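Local coordinates for RING finger protein unkempt homolog (Mus musculus, PDB 5ELK) that binds RNA sequence-specifically through clustered CCCH zinc fingers and represses translation, controlling the early morphology of cortical neurons, at residues H36-R41 and W64-K69; Y14-C19 and R42-K47. All coordinates share one frame; numbering follows the deposited sequence.

Contact 1. Residues H36-R41 and W64-K69. With ZN (zinc ion), chain C.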
loop_
_atom_site.group_PDB
_atom_site.type_symbol
_atom_site.label_atom_id
_atom_site.label_comp_id
_atom_site.label_asym_id
_atom_site.label_seq_id
_atom_site.Cartn_x
_atom_site.Cartn_y
_atom_site.Cartn_z
ATOM N N HIS A 36 3.851 9.049 5.641
ATOM C CA HIS A 36 4.084 10.465 5.869
ATOM C C HIS A 36 2.869 11.109 6.519
ATOM O O HIS A 36 2.977 12.131 7.192
ATOM C CB HIS A 36 4.405 11.123 4.530
ATOM C CG HIS A 36 5.569 10.501 3.827
ATOM N ND1 HIS A 36 5.499 9.265 3.211
ATOM C CD2 HIS A 36 6.844 10.925 3.662
ATOM C CE1 HIS A 36 6.673 8.969 2.690
ATOM N NE2 HIS A 36 7.511 9.959 2.947
ATOM N N ASN A 37 1.709 10.497 6.324
ATOM C CA ASN A 37 0.485 10.966 6.957
ATOM C C ASN A 37 -0.454 9.802 7.278
ATOM O O ASN A 37 -0.083 8.633 7.133
ATOM C CB ASN A 37 -0.204 12.018 6.080
ATOM C CG ASN A 37 -0.339 11.585 4.631
ATOM O OD1 ASN A 37 -1.123 10.694 4.304
ATOM N ND2 ASN A 37 0.411 12.229 3.749
ATOM N N SER A 38 -1.661 10.127 7.730
ATOM C CA SER A 38 -2.639 9.119 8.125
ATOM C C SER A 38 -3.209 8.432 6.901
ATOM O O SER A 38 -3.484 7.232 6.925
ATOM C CB SER A 38 -3.771 9.760 8.937
ATOM O OG SER A 38 -4.448 10.748 8.182
ATOM N N LYS A 39 -3.378 9.204 5.829
ATOM C CA LYS A 39 -3.948 8.704 4.575
ATOM C C LYS A 39 -2.955 7.875 3.746
ATOM O O LYS A 39 -3.318 7.286 2.727
ATOM C CB LYS A 39 -4.498 9.877 3.752
ATOM C CG LYS A 39 -5.833 10.402 4.267
ATOM C CD LYS A 39 -6.145 11.813 3.777
ATOM C CE LYS A 39 -6.983 11.824 2.505
ATOM N NZ LYS A 39 -6.183 11.489 1.295
ATOM N N ASP A 40 -1.714 7.819 4.220
ATOM C CA ASP A 40 -0.610 7.120 3.560
ATOM C C ASP A 40 -0.270 5.881 4.386
ATOM O O ASP A 40 0.431 4.968 3.934
ATOM C CB ASP A 40 0.596 8.070 3.527
ATOM C CG ASP A 40 1.693 7.609 2.606
ATOM O OD1 ASP A 40 1.389 6.999 1.566
ATOM O OD2 ASP A 40 2.873 7.878 2.918
ATOM N N ARG A 41 -0.788 5.855 5.609
ATOM C CA ARG A 41 -0.418 4.851 6.586
ATOM C C ARG A 41 -1.040 3.506 6.268
ATOM O O ARG A 41 -2.094 3.417 5.638
ATOM C CB ARG A 41 -0.849 5.305 7.979
ATOM C CG ARG A 41 -0.492 4.344 9.085
ATOM C CD ARG A 41 -0.651 5.007 10.434
ATOM N NE ARG A 41 -1.538 4.250 11.309
ATOM C CZ ARG A 41 -1.152 3.215 12.045
ATOM N NH1 ARG A 41 0.109 2.796 12.010
ATOM N NH2 ARG A 41 -2.028 2.591 12.815
ATOM N N TRP A 64 -10.898 8.722 -0.716
ATOM C CA TRP A 64 -10.375 8.279 0.567
ATOM C C TRP A 64 -10.324 9.515 1.460
ATOM O O TRP A 64 -9.815 10.560 1.039
ATOM C CB TRP A 64 -8.986 7.634 0.390
ATOM C CG TRP A 64 -9.079 6.233 -0.181
ATOM C CD1 TRP A 64 -9.006 5.870 -1.498
ATOM C CD2 TRP A 64 -9.293 5.019 0.555
ATOM N NE1 TRP A 64 -9.160 4.507 -1.621
ATOM C CE2 TRP A 64 -9.341 3.969 -0.379
ATOM C CE3 TRP A 64 -9.448 4.727 1.906
ATOM C CZ2 TRP A 64 -9.531 2.648 0.006
ATOM C CZ3 TRP A 64 -9.639 3.419 2.278
ATOM C CH2 TRP A 64 -9.682 2.398 1.339
ATOM N N GLY A 65 -10.893 9.414 2.661
ATOM C CA GLY A 65 -10.959 10.543 3.579
ATOM C C GLY A 65 -10.073 10.300 4.780
ATOM O O GLY A 65 -9.268 9.379 4.777
ATOM N N ASP A 66 -10.212 11.129 5.808
ATOM C CA ASP A 66 -9.402 10.990 7.009
ATOM C C ASP A 66 -9.828 9.690 7.706
ATOM O O ASP A 66 -11.019 9.487 7.914
ATOM C CB ASP A 66 -9.621 12.206 7.911
ATOM C CG ASP A 66 -8.668 12.245 9.085
ATOM O OD1 ASP A 66 -7.580 11.633 8.994
ATOM O OD2 ASP A 66 -9.018 12.901 10.097
ATOM N N PRO A 67 -8.876 8.777 8.006
ATOM C CA PRO A 67 -9.224 7.520 8.682
ATOM C C PRO A 67 -9.730 7.691 10.115
ATOM O O PRO A 67 -10.468 6.832 10.590
ATOM C CB PRO A 67 -7.903 6.749 8.677
ATOM C CG PRO A 67 -7.139 7.329 7.544
ATOM C CD PRO A 67 -7.463 8.777 7.606
ATOM N N GLY A 68 -9.324 8.755 10.803
ATOM C CA GLY A 68 -10.027 9.165 12.006
ATOM C C GLY A 68 -11.417 9.487 11.500
ATOM O O GLY A 68 -11.549 9.775 10.331
ATOM N N LYS A 69 -12.437 9.452 12.345
ATOM C CA LYS A 69 -13.841 9.586 11.906
ATOM C C LYS A 69 -14.385 8.222 11.533
ATOM O O LYS A 69 -15.546 8.096 11.144
ATOM C CB LYS A 69 -14.057 10.584 10.751
ATOM C CG LYS A 69 -13.497 11.973 11.018
ATOM C CD LYS A 69 -13.753 12.938 9.868
ATOM C CE LYS A 69 -13.553 14.391 10.314
ATOM N NZ LYS A 69 -14.548 14.815 11.342
HETATM ZN ZN ZN C . 9.410 9.287 3.092
#
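S38 and K39, just past the zinc-binding histidine of one CCCH zinc finger, lie against W64-P67 of the next finger, a surface contact between a loop and the end of strand 63-64 with the loop that follows it. H36 closes the C3H zinc site with C19, C26 and C32, its NE2 2.0 Å from the zinc ion. The other ring nitrogen, ND1, gives a nearly straight hydrogen bond (168°) in the ring plane to OD2 of D40, 3.0 Å away. The same oxygen accepts from the backbone N of H36 on its anti lone pair, so OD2 is gripped by two N-H groups of H36, which is likely to steady the rotation of the zinc-bound ring. S38 is the first residue to reach across: with chi1 at 60° its OG sits between the backbone N and the carbonyl carbon, and makes a weak hydrogen bond to OD1 of D66 at 3.4 Å. CD of P67 lies beside that same OG, while its CG rests near the S38 carbonyl. K39 follows, crossing P67 at about a right angle, with CG against the G65 carbonyl oxygen. The bend at chi3 (93°) of K39 brings CE to 3.4 Å from O of W64.

Contact 2. Residues Y14-C19 and R42-K47. With ZN (zinc ion), chain C; nucleotides of chain B.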
loop_
_atom_site.group_PDB
_atom_site.type_symbol
_atom_site.label_atom_id
_atom_site.label_comp_id
_atom_site.label_asym_id
_atom_site.label_seq_id
_atom_site.Cartn_x
_atom_site.Cartn_y
_atom_site.Cartn_z
ATOM N N TYR A 14 5.572 -2.537 3.919
ATOM C CA TYR A 14 5.375 -1.309 3.146
ATOM C C TYR A 14 4.444 -0.296 3.834
ATOM O O TYR A 14 3.289 -0.598 4.111
ATOM C CB TYR A 14 4.815 -1.652 1.776
ATOM C CG TYR A 14 4.724 -0.475 0.836
ATOM C CD1 TYR A 14 5.857 0.024 0.230
ATOM C CD2 TYR A 14 3.512 0.119 0.539
ATOM C CE1 TYR A 14 5.792 1.085 -0.639
ATOM C CE2 TYR A 14 3.438 1.192 -0.339
ATOM C CZ TYR A 14 4.587 1.663 -0.921
ATOM O OH TYR A 14 4.552 2.721 -1.795
ATOM N N LYS A 15 4.965 0.906 4.074
ATOM C CA LYS A 15 4.252 1.984 4.774
ATOM C C LYS A 15 3.645 1.574 6.111
ATOM O O LYS A 15 2.590 2.056 6.510
ATOM C CB LYS A 15 3.212 2.620 3.858
ATOM C CG LYS A 15 3.868 3.471 2.806
ATOM C CD LYS A 15 2.892 3.983 1.788
ATOM C CE LYS A 15 3.600 4.810 0.736
ATOM N NZ LYS A 15 4.384 5.931 1.330
ATOM N N THR A 16 4.358 0.701 6.808
ATOM C CA THR A 16 3.990 0.249 8.141
ATOM C C THR A 16 4.550 1.218 9.180
ATOM O O THR A 16 4.082 1.275 10.324
ATOM C CB THR A 16 4.558 -1.166 8.375
ATOM O OG1 THR A 16 3.775 -2.105 7.629
ATOM C CG2 THR A 16 4.548 -1.560 9.841
ATOM N N GLU A 17 5.547 1.991 8.759
ATOM C CA GLU A 17 6.289 2.858 9.661
ATOM C C GLU A 17 6.554 4.230 9.037
ATOM O O GLU A 17 6.446 4.396 7.821
ATOM C CB GLU A 17 7.601 2.172 10.056
ATOM C CG GLU A 17 7.418 1.031 11.058
ATOM C CD GLU A 17 8.694 0.241 11.314
ATOM O OE1 GLU A 17 9.324 -0.212 10.340
ATOM O OE2 GLU A 17 9.062 0.069 12.496
ATOM N N PRO A 18 6.877 5.226 9.879
ATOM C CA PRO A 18 6.999 6.615 9.420
ATOM C C PRO A 18 8.373 7.011 8.899
ATOM O O PRO A 18 9.401 6.609 9.449
ATOM C CB PRO A 18 6.678 7.425 10.677
ATOM C CG PRO A 18 7.096 6.542 11.811
ATOM C CD PRO A 18 6.885 5.125 11.350
ATOM N N CYS A 19 8.373 7.824 7.847
ATOM C CA CYS A 19 9.606 8.303 7.247
ATOM C C CYS A 19 10.408 9.136 8.242
ATOM O O CYS A 19 9.864 10.043 8.874
ATOM C CB CYS A 19 9.283 9.150 6.022
ATOM S SG CYS A 19 10.686 9.447 4.960
ATOM N N ARG A 42 -0.374 2.459 6.730
ATOM C CA ARG A 42 -0.831 1.099 6.523
ATOM C C ARG A 42 -0.613 0.286 7.793
ATOM O O ARG A 42 0.507 0.180 8.290
ATOM C CB ARG A 42 -0.064 0.476 5.348
ATOM C CG ARG A 42 -0.283 -0.999 5.153
ATOM C CD ARG A 42 0.036 -1.397 3.726
ATOM N NE ARG A 42 -0.128 -2.830 3.492
ATOM C CZ ARG A 42 0.839 -3.728 3.643
ATOM N NH1 ARG A 42 2.046 -3.350 4.033
ATOM N NH2 ARG A 42 0.602 -5.008 3.397
ATOM N N ARG A 43 -1.687 -0.276 8.333
ATOM C CA ARG A 43 -1.554 -1.227 9.423
ATOM C C ARG A 43 -0.961 -2.517 8.869
ATOM O O ARG A 43 -1.419 -3.039 7.850
ATOM C CB ARG A 43 -2.907 -1.489 10.078
ATOM C CG ARG A 43 -3.507 -0.255 10.738
ATOM C CD ARG A 43 -4.981 -0.448 11.050
ATOM N NE ARG A 43 -5.784 -0.511 9.833
ATOM C CZ ARG A 43 -7.050 -0.913 9.786
ATOM N NH1 ARG A 43 -7.673 -1.297 10.885
ATOM N NH2 ARG A 43 -7.691 -0.938 8.632
ATOM N N SER A 44 0.075 -3.015 9.527
ATOM C CA SER A 44 0.686 -4.257 9.120
ATOM C C SER A 44 -0.364 -5.364 9.210
ATOM O O SER A 44 -0.961 -5.556 10.272
ATOM C CB SER A 44 1.869 -4.586 10.024
ATOM O OG SER A 44 2.531 -5.747 9.558
ATOM N N PRO A 45 -0.598 -6.094 8.099
ATOM C CA PRO A 45 -1.600 -7.165 8.104
ATOM C C PRO A 45 -1.210 -8.362 8.952
ATOM O O PRO A 45 -1.992 -9.307 9.029
ATOM C CB PRO A 45 -1.702 -7.561 6.633
ATOM C CG PRO A 45 -0.419 -7.155 6.046
ATOM C CD PRO A 45 0.004 -5.927 6.768
ATOM N N ARG A 46 -0.038 -8.317 9.584
ATOM C CA ARG A 46 0.387 -9.378 10.487
ATOM C C ARG A 46 -0.086 -9.075 11.910
ATOM O O ARG A 46 -0.300 -9.991 12.705
ATOM C CB ARG A 46 1.915 -9.556 10.446
ATOM C CG ARG A 46 2.714 -8.575 11.303
ATOM C CD ARG A 46 4.223 -8.826 11.201
ATOM N NE ARG A 46 5.008 -7.630 11.506
ATOM C CZ ARG A 46 6.339 -7.581 11.527
ATOM N NH1 ARG A 46 7.058 -8.667 11.267
ATOM N NH2 ARG A 46 6.953 -6.441 11.813
ATOM N N LYS A 47 -0.240 -7.786 12.221
ATOM C CA LYS A 47 -0.705 -7.344 13.538
ATOM C C LYS A 47 -2.207 -7.044 13.556
ATOM O O LYS A 47 -2.864 -7.176 14.594
ATOM C CB LYS A 47 0.068 -6.100 13.998
ATOM C CG LYS A 47 1.471 -6.361 14.528
ATOM C CD LYS A 47 1.494 -7.264 15.766
ATOM C CE LYS A 47 0.843 -6.615 16.983
ATOM N NZ LYS A 47 -0.614 -6.918 17.101
HETATM ZN ZN ZN C . 9.410 9.287 3.092
ATOM P P G B 5 -4.434 6.648 -9.608
ATOM O OP1 G B 5 -5.854 7.057 -9.429
ATOM O OP2 G B 5 -3.668 7.194 -10.760
ATOM O "O5'" G B 5 -3.579 6.999 -8.309
ATOM C "C5'" G B 5 -4.181 7.045 -7.022
ATOM C "C4'" G B 5 -3.147 6.988 -5.923
ATOM O "O4'" G B 5 -2.666 5.622 -5.789
ATOM C "C3'" G B 5 -1.907 7.863 -6.135
ATOM O "O3'" G B 5 -1.468 8.389 -4.882
ATOM C "C2'" G B 5 -0.875 6.867 -6.656
ATOM O "O2'" G B 5 0.471 7.229 -6.407
ATOM C "C1'" G B 5 -1.259 5.597 -5.900
ATOM N N9 G B 5 -0.874 4.357 -6.585
ATOM C C8 G B 5 -1.378 3.876 -7.771
ATOM N N7 G B 5 -0.840 2.745 -8.125
ATOM C C5 G B 5 0.076 2.463 -7.121
ATOM C C6 G B 5 0.960 1.362 -6.964
ATOM O O6 G B 5 1.114 0.394 -7.707
ATOM N N1 G B 5 1.720 1.463 -5.807
ATOM C C2 G B 5 1.627 2.495 -4.903
ATOM N N2 G B 5 2.441 2.410 -3.840
ATOM N N3 G B 5 0.807 3.527 -5.032
ATOM C C4 G B 5 0.065 3.446 -6.157
#
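Hydrogen bonds from R42 to the backbone of Y14 and K15 tie the start of one CCCH finger to the linker that leads into the next. NH1 of R42 reaches Y14 O at 3.0 Å, in the carbonyl plane and on a lone pair, with the oxygen at the guanidinium edge. One residue further along, R42 N gives K15 O a weak hydrogen bond of the same length. A CA-H...O contact runs from T16 CA to R42 O, 3.5 Å, nearly straight at the hydrogen (177°). Because R42 runs extended from CG to NE, its aliphatic part passes along the Y14 carbonyl, CD 3.4 Å from Y14 O. With an alanine at R42, Y14 O and L11 O would probably lose their guanidinium donors and a gap would open beside P45, whose CD lies over one guanidinium face. In van der Waals packing, CG2 and OG1 of T16 both lie near S44 CB. The ends of Y14 and C19 serve other partners: Y14 OH, hydrogen-bonded to Y30 O, stands 3.0 Å from N2 of guanosine 5 in RNA chain B, and C19 SG binds zinc. Segment 14-19 follows directly on helix 7-13, while helix 82-86 packs T83 on Y14, K15 and R42, and E84 on R42.

How the contacts relate
The two contacts lie with their centres about 13 Å apart and interleave along the chain: 14-19, 36-41, 42-47, then 64-69. Since 42-47 continues straight from 36-41, contact 2 anchors the linker close to the finger it has just left, and contact 1 brings a loop of the following finger back against that finger's end. They share one zinc ion and are joined by a salt bridge from K15 NZ to D40 OD2 at 2.9 Å. Contact 2 is buried beside helices 7-13 and 82-86; contact 1 lies at the surface, at the end of strand 63-64 and just beyond it. Together they join two neighbouring zinc fingers of the RNA-binding cluster.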